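Local coordinates for inositol monophosphatase family protein (Staphylococcus aureus, PDB 5I3S) that probably hydrolyses the phosphate ester of inositol monophosphate or a related sugar phosphate, as a phosphatase of the FIG superfamily, at residues 11-14 and 15-18. Sequence-based numbering, arbitrary orientation.
Sequences IQEA and GIRI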
loop_
_atom_site.group_PDB
_atom_site.type_symbol
_atom_site.label_atom_id
_atom_site.label_comp_id
_atom_site.label_asym_id
_atom_site.label_seq_id
_atom_site.Cartn_x
_atom_site.Cartn_y
_atom_site.Cartn_z
ATOM N N ILE A 11 -3.320 -16.708 -18.352
ATOM C CA ILE A 11 -3.085 -16.074 -17.042
ATOM C C ILE A 11 -4.425 -15.816 -16.319
ATOM O O ILE A 11 -4.530 -16.043 -15.115
ATOM C CB ILE A 11 -2.161 -14.839 -17.148
ATOM C CG1 ILE A 11 -1.597 -14.465 -15.784
ATOM C CG2 ILE A 11 -2.847 -13.675 -17.837
ATOM C CD1 ILE A 11 -0.580 -13.334 -15.856
ATOM N N GLN A 12 -5.435 -15.387 -17.078
ATOM C CA GLN A 12 -6.783 -15.148 -16.562
ATOM C C GLN A 12 -7.431 -16.433 -16.046
ATOM O O GLN A 12 -7.975 -16.480 -14.952
ATOM C CB GLN A 12 -7.647 -14.489 -17.623
ATOM C CG GLN A 12 -7.309 -13.035 -17.801
ATOM C CD GLN A 12 -7.956 -12.414 -19.039
ATOM O OE1 GLN A 12 -7.519 -12.643 -20.183
ATOM N NE2 GLN A 12 -8.977 -11.607 -18.821
ATOM N N GLU A 13 -7.283 -17.492 -16.806
ATOM C CA GLU A 13 -7.817 -18.775 -16.431
ATOM C C GLU A 13 -7.107 -19.337 -15.175
ATOM O O GLU A 13 -7.767 -19.864 -14.259
ATOM C CB GLU A 13 -7.751 -19.689 -17.680
ATOM C CG GLU A 13 -8.486 -21.024 -17.599
ATOM C CD GLU A 13 -9.871 -20.920 -17.028
ATOM O OE1 GLU A 13 -10.660 -20.086 -17.518
ATOM O OE2 GLU A 13 -10.148 -21.666 -16.058
ATOM N N ALA A 14 -5.779 -19.195 -15.110
ATOM C CA ALA A 14 -5.001 -19.510 -13.891
ATOM C C ALA A 14 -5.474 -18.677 -12.694
ATOM O O ALA A 14 -5.423 -19.144 -11.570
ATOM C CB ALA A 14 -3.520 -19.290 -14.117
ATOM N N GLY A 15 -5.931 -17.445 -12.927
ATOM C CA GLY A 15 -6.505 -16.631 -11.836
ATOM C C GLY A 15 -7.778 -17.260 -11.266
ATOM O O GLY A 15 -7.919 -17.400 -10.051
ATOM N N ILE A 16 -8.683 -17.680 -12.167
ATOM C CA ILE A 16 -9.901 -18.386 -11.771
ATOM C C ILE A 16 -9.623 -19.624 -10.916
ATOM O O ILE A 16 -10.314 -19.872 -9.933
ATOM C CB ILE A 16 -10.791 -18.683 -12.996
ATOM C CG1 ILE A 16 -11.405 -17.362 -13.459
ATOM C CG2 ILE A 16 -11.888 -19.696 -12.689
ATOM C CD1 ILE A 16 -12.238 -17.436 -14.711
ATOM N N ARG A 17 -8.597 -20.378 -11.276
ATOM C CA ARG A 17 -8.195 -21.525 -10.458
ATOM C C ARG A 17 -7.600 -21.163 -9.109
ATOM O O ARG A 17 -7.774 -21.942 -8.170
ATOM C CB ARG A 17 -7.248 -22.426 -11.221
ATOM C CG ARG A 17 -7.946 -23.045 -12.411
ATOM C CD ARG A 17 -6.946 -23.621 -13.391
ATOM N NE ARG A 17 -6.326 -24.858 -12.899
ATOM C CZ ARG A 17 -6.449 -26.074 -13.454
ATOM N NH1 ARG A 17 -7.183 -26.290 -14.548
ATOM N NH2 ARG A 17 -5.823 -27.097 -12.899
ATOM N N ILE A 18 -6.911 -20.017 -9.008
ATOM C CA ILE A 18 -6.489 -19.511 -7.691
ATOM C C ILE A 18 -7.697 -19.214 -6.773
ATOM O O ILE A 18 -7.719 -19.680 -5.646
ATOM C CB ILE A 18 -5.545 -18.267 -7.754
ATOM C CG1 ILE A 18 -4.179 -18.699 -8.253
ATOM C CG2 ILE A 18 -5.393 -17.609 -6.384
ATOM C CD1 ILE A 18 -3.129 -17.610 -8.277
#
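Two successive turns of one amphipathic helix, 2-24, meet here in a local i to i+4 contact carried by the backbone, G15, I16, R17 and I18 being hydrogen-bonded to I11, Q12, E13 and A14 in turn. The I16 N to Q12 O bond is 3.1 Å long and, at an N-H...O angle of 160°, the straightest of the four; that from G15 N to I11 O is 3.0 Å long but more bent, at 140°. Side chains add little. With CG1 beside the backbone N (chi1 -72°), I16 turns back along the preceding turn, its CG1 3.8 Å from Q12 O. I16 CD1 ends 4.2 Å from OE1 of E13, a loose approach of a methyl to a carboxylate whose chain is bent at chi2. R17 lays its CG 3.7 Å from E13 O, while its guanidinium stays apart from the acid: NH1 is 5.7 Å from E13 OE2, so any attraction is probably weak. In the sugar phosphatase fold this N-terminal helix packs with helix 37-56 against one face of the large mixed sheet. I11, A14 and I18 form the buried side, all three touching I100 of strand 99-106; A14 also meets F48, and I18 meets V41 and T45, of helix 37-56. On this side I18 CG1 lies 3.6 Å from A14 O, the carbonyl that accepts its own N-H, whereas E13, I16 and R17 lie on the exposed side, R17 still touching F48.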